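Aspartate semialdehyde dehydrogenase (Francisella tularensis subsp. tularensis, PDB 4WOJ) probably catalyses the NADPH-dependent reductive dephosphorylation of L-aspartyl-4-phosphate to L-aspartate-semialdehyde, an early step toward lysine, methionine and threonine. Local coordinates at residues Met18-Asp32 / Leu353-Asn366. Residues are numbered along the deposited sequence; the frame is centred on the assembly and turned at random.
Sequences MVGSVLMSRMIESKD and LLWGAAEPLRRVLN
Arg26 and Glu359 form the polar centre of this helix pair. The guanidinium grips the carboxylate side-on, NE giving to Glu359 OE1 at 3.0 Å and NH2 to OE2 at 2.8 Å, both nearly straight but from above the carboxylate plane. Arg362 NH1 reaches the same OE2 from the opposite face, so one buried carboxylate shares its negative charge between two arginines whose guanidinium planes stand 88° apart. Arg362 runs straight out through CG and CD (chi1 -172°), then bends at chi3, a knob among Leu23, Arg26, Met27 and Ser30. Its NH2 meets the syn lone pair of Asp32 OD2 at 2.6 Å, while Ser30 OG lies over one guanidinium face, hydrogen-bonded to Arg26 O instead. Lys31, with positive phi, makes a Schellman motif in which Asp32 N bonds back to Met27 O.

Nearer the N-termini the contact is apolar. The small Ala358 lets the backbones close to 5.1 Å between the CA atoms of Leu23 and Ala358, and Val19 straddles Ala357 with both methyls, CG2 lying 3.6 Å from Ala357 CB. Farther along, Met27 CE touches Leu365 CD2.

The C-terminal helix follows strand 343-351 of the other sheet and packs back at 49° on the Rossmann-type domain, Ala357 about 6 Å from predicted nucleophile Cys141 between side chains. Leu23 and Leu365 also pack on strand 74-77, and Leu199 of the second subunit covers Met18, Val22 and Leu353.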
ATOM      1  N   MET B  18      22.264  -6.303   6.693  1.00 47.49           N
ATOM      2  CA  MET B  18      21.070  -7.153   6.800  1.00 45.80           C
ATOM      3  C   MET B  18      21.041  -8.227   5.744  1.00 42.10           C
ATOM      4  O   MET B  18      20.816  -9.380   6.058  1.00 43.74           O
ATOM      5  CB  MET B  18      19.795  -6.323   6.725  1.00 43.53           C
ATOM      6  CG  MET B  18      19.646  -5.393   7.891  1.00 43.35           C
ATOM      7  SD  MET B  18      18.155  -4.416   7.750  1.00 45.30           S
ATOM      8  CE  MET B  18      17.265  -5.204   9.086  1.00 51.48           C
ATOM      9  N   VAL B  19      21.246  -7.842   4.490  1.00 41.65           N
ATOM     10  CA  VAL B  19      21.238  -8.800   3.388  1.00 37.00           C
ATOM     11  C   VAL B  19      22.326  -9.813   3.715  1.00 39.32           C
ATOM     12  O   VAL B  19      22.123 -11.033   3.628  1.00 40.19           O
ATOM     13  CB  VAL B  19      21.544  -8.125   2.033  1.00 35.78           C
ATOM     14  CG1 VAL B  19      21.666  -9.167   0.916  1.00 35.77           C
ATOM     15  CG2 VAL B  19      20.459  -7.118   1.675  1.00 35.71           C
ATOM     16  N   GLY B  20      23.478  -9.275   4.109  1.00 39.43           N
ATOM     17  CA  GLY B  20      24.671 -10.065   4.448  1.00 43.23           C
ATOM     18  C   GLY B  20      24.497 -11.046   5.602  1.00 42.90           C
ATOM     19  O   GLY B  20      24.998 -12.159   5.529  1.00 45.92           O
ATOM     20  N   SER B  21      23.776 -10.670   6.648  1.00 38.83           N
ATOM     21  CA  SER B  21      23.503 -11.642   7.719  1.00 41.19           C
ATOM     22  C   SER B  21      22.541 -12.704   7.244  1.00 37.34           C
ATOM     23  O   SER B  21      22.626 -13.874   7.616  1.00 38.75           O
ATOM     24  CB  SER B  21      22.889 -10.974   8.942  1.00 42.16           C
ATOM     25  OG  SER B  21      23.306  -9.644   9.024  1.00 48.15           O
ATOM     26  N   VAL B  22      21.588 -12.286   6.423  1.00 35.54           N
ATOM     27  CA  VAL B  22      20.590 -13.215   5.956  1.00 31.36           C
ATOM     28  C   VAL B  22      21.271 -14.221   5.020  1.00 30.26           C
ATOM     29  O   VAL B  22      20.963 -15.410   5.042  1.00 29.11           O
ATOM     30  CB  VAL B  22      19.419 -12.465   5.344  1.00 34.82           C
ATOM     31  CG1 VAL B  22      18.478 -13.433   4.633  1.00 35.21           C
ATOM     32  CG2 VAL B  22      18.687 -11.707   6.459  1.00 34.68           C
ATOM     33  N   LEU B  23      22.274 -13.753   4.291  1.00 28.10           N
ATOM     34  CA  LEU B  23      23.051 -14.618   3.416  1.00 30.73           C
ATOM     35  C   LEU B  23      23.876 -15.616   4.208  1.00 31.80           C
ATOM     36  O   LEU B  23      23.819 -16.809   3.946  1.00 31.51           O
ATOM     37  CB  LEU B  23      23.958 -13.774   2.529  1.00 31.71           C
ATOM     38  CG  LEU B  23      24.863 -14.569   1.617  1.00 32.07           C
ATOM     39  CD1 LEU B  23      24.042 -15.274   0.579  1.00 32.62           C
ATOM     40  CD2 LEU B  23      25.925 -13.678   0.979  1.00 33.37           C
ATOM     41  N   MET B  24      24.633 -15.120   5.187  1.00 33.60           N
ATOM     42  CA  MET B  24      25.382 -15.982   6.098  1.00 31.52           C
ATOM     43  C   MET B  24      24.470 -17.016   6.667  1.00 29.81           C
ATOM     44  O   MET B  24      24.745 -18.205   6.604  1.00 33.22           O
ATOM     45  CB  MET B  24      25.955 -15.198   7.270  1.00 36.39           C
ATOM     46  CG  MET B  24      27.046 -14.211   6.920  1.00 36.81           C
ATOM     47  SD  MET B  24      28.317 -14.970   5.933  1.00 40.97           S
ATOM     48  CE  MET B  24      27.960 -14.206   4.345  1.00 40.78           C
ATOM     49  N   SER B  25      23.363 -16.582   7.236  1.00 28.58           N
ATOM     50  CA  SER B  25      22.467 -17.557   7.842  1.00 27.59           C
ATOM     51  C   SER B  25      22.001 -18.603   6.863  1.00 27.01           C
ATOM     52  O   SER B  25      21.784 -19.747   7.216  1.00 28.37           O
ATOM     53  CB  SER B  25      21.253 -16.888   8.422  1.00 29.81           C
ATOM     54  OG  SER B  25      20.195 -17.848   8.505  1.00 33.27           O
ATOM     55  N   ARG B  26      21.805 -18.206   5.611  1.00 28.81           N
ATOM     56  CA  ARG B  26      21.238 -19.120   4.628  1.00 26.85           C
ATOM     57  C   ARG B  26      22.305 -20.091   4.164  1.00 25.28           C
ATOM     58  O   ARG B  26      22.026 -21.270   3.859  1.00 22.32           O
ATOM     59  CB  ARG B  26      20.618 -18.347   3.456  1.00 29.86           C
ATOM     60  CG  ARG B  26      19.237 -17.802   3.800  1.00 30.70           C
ATOM     61  CD  ARG B  26      18.206 -18.922   3.903  1.00 31.57           C
ATOM     62  NE  ARG B  26      18.098 -19.669   2.642  1.00 31.51           N
ATOM     63  CZ  ARG B  26      17.727 -20.943   2.536  1.00 31.32           C
ATOM     64  NH1 ARG B  26      17.413 -21.649   3.622  1.00 32.80           N
ATOM     65  NH2 ARG B  26      17.649 -21.514   1.342  1.00 28.53           N
ATOM     66  N   MET B  27      23.539 -19.601   4.155  1.00 25.03           N
ATOM     67  CA  MET B  27      24.679 -20.462   3.871  1.00 27.96           C
ATOM     68  C   MET B  27      24.968 -21.494   4.966  1.00 31.57           C
ATOM     69  O   MET B  27      25.197 -22.666   4.663  1.00 31.65           O
ATOM     70  CB  MET B  27      25.898 -19.626   3.535  1.00 28.47           C
ATOM     71  CG  MET B  27      25.725 -18.979   2.158  1.00 25.15           C
ATOM     72  SD  MET B  27      27.049 -17.858   1.701  1.00 26.11           S
ATOM     73  CE  MET B  27      28.321 -19.021   1.204  1.00 25.16           C
ATOM     74  N   ILE B  28      24.914 -21.086   6.230  1.00 34.29           N
ATOM     75  CA  ILE B  28      25.139 -22.046   7.322  1.00 36.51           C
ATOM     76  C   ILE B  28      24.138 -23.192   7.160  1.00 36.97           C
ATOM     77  O   ILE B  28      24.495 -24.371   7.073  1.00 36.50           O
ATOM     78  CB  ILE B  28      24.914 -21.382   8.683  1.00 38.32           C
ATOM     79  CG1 ILE B  28      25.958 -20.305   8.967  1.00 40.56           C
ATOM     80  CG2 ILE B  28      24.878 -22.414   9.773  1.00 38.66           C
ATOM     81  CD1 ILE B  28      27.372 -20.807   9.058  1.00 43.71           C
ATOM     82  N   GLU B  29      22.873 -22.800   7.119  1.00 36.88           N
ATOM     83  CA  GLU B  29      21.702 -23.702   6.994  1.00 38.58           C
ATOM     84  C   GLU B  29      21.802 -24.706   5.832  1.00 40.47           C
ATOM     85  O   GLU B  29      21.330 -25.839   5.944  1.00 41.31           O
ATOM     86  CB  GLU B  29      20.483 -22.790   6.804  1.00 43.14           C
ATOM     87  CG  GLU B  29      19.106 -23.348   7.065  1.00 48.83           C
ATOM     88  CD  GLU B  29      18.051 -22.246   7.038  1.00 54.83           C
ATOM     89  OE1 GLU B  29      18.435 -21.051   6.848  1.00 54.92           O
ATOM     90  OE2 GLU B  29      16.841 -22.570   7.219  1.00 59.75           O
ATOM     91  N   SER B  30      22.416 -24.262   4.722  1.00 41.01           N
ATOM     92  CA  SER B  30      22.536 -25.044   3.469  1.00 37.21           C
ATOM     93  C   SER B  30      23.879 -25.739   3.311  1.00 36.27           C
ATOM     94  O   SER B  30      24.115 -26.396   2.312  1.00 30.69           O
ATOM     95  CB  SER B  30      22.378 -24.134   2.238  1.00 38.22           C
ATOM     96  OG  SER B  30      21.206 -23.375   2.273  1.00 36.27           O
ATOM     97  N   LYS B  31      24.766 -25.580   4.297  1.00 40.67           N
ATOM     98  CA  LYS B  31      26.142 -26.138   4.241  1.00 38.44           C
ATOM     99  C   LYS B  31      26.889 -25.614   3.009  1.00 36.53           C
ATOM    100  O   LYS B  31      27.693 -26.325   2.406  1.00 33.70           O
ATOM    101  CB  LYS B  31      26.122 -27.669   4.186  1.00 38.56           C
ATOM    102  CG  LYS B  31      25.164 -28.361   5.133  1.00 41.02           C
ATOM    103  CD  LYS B  31      24.898 -29.776   4.635  1.00 45.68           C
ATOM    104  CE  LYS B  31      24.657 -30.774   5.759  1.00 51.04           C
ATOM    105  NZ  LYS B  31      25.952 -31.110   6.407  1.00 51.54           N
ATOM    106  N   ASP B  32      26.629 -24.368   2.642  1.00 34.65           N
ATOM    107  CA  ASP B  32      27.297 -23.770   1.486  1.00 36.78           C
ATOM    108  C   ASP B  32      28.771 -23.374   1.698  1.00 36.65           C
ATOM    109  O   ASP B  32      29.462 -23.080   0.740  1.00 34.86           O
ATOM    110  CB  ASP B  32      26.495 -22.584   0.969  1.00 37.60           C
ATOM    111  CG  ASP B  32      25.231 -23.008   0.243  1.00 38.65           C
ATOM    112  OD1 ASP B  32      25.162 -24.124  -0.323  1.00 37.40           O
ATOM    113  OD2 ASP B  32      24.293 -22.203   0.242  1.00 38.19           O
ATOM    114  N   LEU B 353      14.690  -9.405   2.131  1.00 24.51           N
ATOM    115  CA  LEU B 353      16.061  -9.789   2.435  1.00 22.63           C
ATOM    116  C   LEU B 353      16.490 -11.104   1.836  1.00 23.19           C
ATOM    117  O   LEU B 353      17.642 -11.293   1.514  1.00 22.87           O
ATOM    118  CB  LEU B 353      16.243  -9.804   3.941  1.00 25.64           C
ATOM    119  CG  LEU B 353      16.157  -8.388   4.527  1.00 26.93           C
ATOM    120  CD1 LEU B 353      16.150  -8.382   6.032  1.00 26.68           C
ATOM    121  CD2 LEU B 353      17.315  -7.522   4.059  1.00 27.46           C
ATOM    122  N   LEU B 354      15.562 -12.022   1.658  1.00 25.02           N
ATOM    123  CA  LEU B 354      15.881 -13.354   1.177  1.00 25.59           C
ATOM    124  C   LEU B 354      15.705 -13.427  -0.357  1.00 23.75           C
ATOM    125  O   LEU B 354      16.618 -13.184  -1.126  1.00 22.31           O
ATOM    126  CB  LEU B 354      14.952 -14.363   1.847  1.00 26.51           C
ATOM    127  CG  LEU B 354      15.117 -14.611   3.325  1.00 29.43           C
ATOM    128  CD1 LEU B 354      13.948 -15.347   3.935  1.00 30.36           C
ATOM    129  CD2 LEU B 354      16.388 -15.395   3.605  1.00 30.65           C
ATOM    130  N   TRP B 355      14.526 -13.749  -0.812  1.00 23.24           N
ATOM    131  CA  TRP B 355      14.338 -13.823  -2.287  1.00 24.74           C
ATOM    132  C   TRP B 355      14.583 -12.463  -2.949  1.00 24.89           C
ATOM    133  O   TRP B 355      15.123 -12.366  -4.061  1.00 27.73           O
ATOM    134  CB  TRP B 355      12.976 -14.405  -2.643  1.00 23.25           C
ATOM    135  CG  TRP B 355      13.012 -15.892  -2.801  1.00 20.95           C
ATOM    136  CD1 TRP B 355      12.226 -16.808  -2.165  1.00 20.55           C
ATOM    137  CD2 TRP B 355      13.893 -16.630  -3.631  1.00 20.18           C
ATOM    138  NE1 TRP B 355      12.565 -18.071  -2.559  1.00 20.54           N
ATOM    139  CE2 TRP B 355      13.581 -17.988  -3.470  1.00 19.32           C
ATOM    140  CE3 TRP B 355      14.906 -16.275  -4.507  1.00 20.62           C
ATOM    141  CZ2 TRP B 355      14.244 -18.986  -4.148  1.00 19.68           C
ATOM    142  CZ3 TRP B 355      15.561 -17.260  -5.177  1.00 21.20           C
ATOM    143  CH2 TRP B 355      15.236 -18.606  -4.998  1.00 20.55           C
ATOM    144  N   GLY B 356      14.215 -11.415  -2.236  1.00 24.42           N
ATOM    145  CA  GLY B 356      14.515 -10.061  -2.664  1.00 23.79           C
ATOM    146  C   GLY B 356      15.975  -9.685  -2.738  1.00 26.26           C
ATOM    147  O   GLY B 356      16.331  -8.795  -3.500  1.00 24.81           O
ATOM    148  N   ALA B 357      16.832 -10.264  -1.887  1.00 27.83           N
ATOM    149  CA  ALA B 357      18.231  -9.825  -1.909  1.00 24.05           C
ATOM    150  C   ALA B 357      19.237 -10.958  -1.833  1.00 23.98           C
ATOM    151  O   ALA B 357      19.966 -11.197  -2.776  1.00 24.52           O
ATOM    152  CB  ALA B 357      18.467  -8.799  -0.817  1.00 22.92           C
ATOM    153  N   ALA B 358      19.263 -11.651  -0.699  1.00 24.03           N
ATOM    154  CA  ALA B 358      20.270 -12.672  -0.400  1.00 21.49           C
ATOM    155  C   ALA B 358      20.191 -13.943  -1.195  1.00 21.74           C
ATOM    156  O   ALA B 358      21.229 -14.466  -1.623  1.00 22.88           O
ATOM    157  CB  ALA B 358      20.198 -13.008   1.086  1.00 22.30           C
ATOM    158  N   GLU B 359      18.999 -14.507  -1.349  1.00 21.27           N
ATOM    159  CA  GLU B 359      18.859 -15.890  -1.829  1.00 21.71           C
ATOM    160  C   GLU B 359      19.384 -16.103  -3.246  1.00 22.44           C
ATOM    161  O   GLU B 359      20.041 -17.111  -3.517  1.00 22.60           O
ATOM    162  CB  GLU B 359      17.400 -16.370  -1.673  1.00 21.98           C
ATOM    163  CG  GLU B 359      17.123 -17.882  -1.811  1.00 21.94           C
ATOM    164  CD  GLU B 359      17.918 -18.764  -0.842  1.00 23.52           C
ATOM    165  OE1 GLU B 359      18.558 -18.230   0.089  1.00 23.88           O
ATOM    166  OE2 GLU B 359      17.938 -19.999  -1.037  1.00 22.29           O
ATOM    167  N   PRO B 360      19.095 -15.163  -4.167  1.00 22.61           N
ATOM    168  CA  PRO B 360      19.545 -15.365  -5.529  1.00 21.67           C
ATOM    169  C   PRO B 360      21.053 -15.416  -5.641  1.00 23.68           C
ATOM    170  O   PRO B 360      21.620 -16.122  -6.511  1.00 26.18           O
ATOM    171  CB  PRO B 360      18.998 -14.135  -6.253  1.00 21.78           C
ATOM    172  CG  PRO B 360      17.821 -13.723  -5.425  1.00 22.24           C
ATOM    173  CD  PRO B 360      18.229 -13.978  -4.031  1.00 21.39           C
ATOM    174  N   LEU B 361      21.692 -14.635  -4.787  1.00 23.48           N
ATOM    175  CA  LEU B 361      23.134 -14.507  -4.803  1.00 23.50           C
ATOM    176  C   LEU B 361      23.753 -15.824  -4.386  1.00 25.73           C
ATOM    177  O   LEU B 361      24.585 -16.380  -5.120  1.00 23.41           O
ATOM    178  CB  LEU B 361      23.556 -13.350  -3.885  1.00 23.72           C
ATOM    179  CG  LEU B 361      22.977 -11.970  -4.259  1.00 23.52           C
ATOM    180  CD1 LEU B 361      23.704 -10.864  -3.523  1.00 23.51           C
ATOM    181  CD2 LEU B 361      23.041 -11.736  -5.791  1.00 23.85           C
ATOM    182  N   ARG B 362      23.339 -16.300  -3.199  1.00 26.83           N
ATOM    183  CA  ARG B 362      23.697 -17.628  -2.683  1.00 27.78           C
ATOM    184  C   ARG B 362      23.541 -18.706  -3.722  1.00 27.10           C
ATOM    185  O   ARG B 362      24.385 -19.568  -3.857  1.00 29.53           O
ATOM    186  CB  ARG B 362      22.825 -18.011  -1.484  1.00 29.81           C
ATOM    187  CG  ARG B 362      23.267 -19.286  -0.788  1.00 33.34           C
ATOM    188  CD  ARG B 362      22.278 -19.744   0.299  1.00 34.54           C
ATOM    189  NE  ARG B 362      21.048 -20.329  -0.244  1.00 35.81           N
ATOM    190  CZ  ARG B 362      20.936 -21.557  -0.761  1.00 34.33           C
ATOM    191  NH1 ARG B 362      19.774 -21.985  -1.223  1.00 32.36           N
ATOM    192  NH2 ARG B 362      21.972 -22.359  -0.824  1.00 36.24           N
ATOM    193  N   ARG B 363      22.455 -18.672  -4.457  1.00 26.52           N
ATOM    194  CA  ARG B 363      22.178 -19.743  -5.404  1.00 28.11           C
ATOM    195  C   ARG B 363      23.062 -19.688  -6.671  1.00 28.61           C
ATOM    196  O   ARG B 363      23.404 -20.706  -7.248  1.00 31.14           O
ATOM    197  CB  ARG B 363      20.678 -19.753  -5.754  1.00 29.64           C
ATOM    198  CG  ARG B 363      19.785 -20.196  -4.573  1.00 31.52           C
ATOM    199  CD  ARG B 363      18.304 -20.056  -4.924  1.00 31.08           C
ATOM    200  NE  ARG B 363      18.019 -20.907  -6.068  1.00 27.93           N
ATOM    201  CZ  ARG B 363      17.548 -22.145  -6.000  1.00 30.28           C
ATOM    202  NH1 ARG B 363      17.246 -22.732  -4.831  1.00 33.19           N
ATOM    203  NH2 ARG B 363      17.343 -22.808  -7.109  1.00 32.18           N
ATOM    204  N   VAL B 364      23.437 -18.498  -7.101  1.00 28.27           N
ATOM    205  CA  VAL B 364      24.298 -18.377  -8.266  1.00 24.74           C
ATOM    206  C   VAL B 364      25.737 -18.711  -7.893  1.00 27.12           C
ATOM    207  O   VAL B 364      26.474 -19.319  -8.676  1.00 26.39           O
ATOM    208  CB  VAL B 364      24.168 -17.018  -8.946  1.00 24.01           C
ATOM    209  CG1 VAL B 364      24.835 -15.890  -8.177  1.00 22.67           C
ATOM    210  CG2 VAL B 364      24.690 -17.121 -10.390  1.00 26.14           C
ATOM    211  N   LEU B 365      26.124 -18.370  -6.672  1.00 27.85           N
ATOM    212  CA  LEU B 365      27.397 -18.839  -6.130  1.00 29.91           C
ATOM    213  C   LEU B 365      27.547 -20.339  -6.301  1.00 30.88           C
ATOM    214  O   LEU B 365      28.592 -20.813  -6.744  1.00 33.47           O
ATOM    215  CB  LEU B 365      27.499 -18.499  -4.647  1.00 30.21           C
ATOM    216  CG  LEU B 365      28.748 -19.010  -3.934  1.00 32.85           C
ATOM    217  CD1 LEU B 365      30.026 -18.463  -4.551  1.00 33.70           C
ATOM    218  CD2 LEU B 365      28.702 -18.684  -2.438  1.00 31.89           C
ATOM    219  N   ASN B 366      26.484 -21.070  -5.967  1.00 28.78           N
ATOM    220  CA  ASN B 366      26.459 -22.520  -6.095  1.00 29.65           C
ATOM    221  C   ASN B 366      26.593 -23.046  -7.492  1.00 29.17           C
ATOM    222  O   ASN B 366      27.181 -24.111  -7.697  1.00 31.77           O
ATOM    223  CB  ASN B 366      25.192 -23.085  -5.492  1.00 31.18           C
ATOM    224  CG  ASN B 366      25.249 -23.118  -3.982  1.00 31.97           C
ATOM    225  OD1 ASN B 366      26.311 -23.070  -3.392  1.00 34.20           O
ATOM    226  ND2 ASN B 366      24.098 -23.158  -3.352  1.00 34.27           N
TER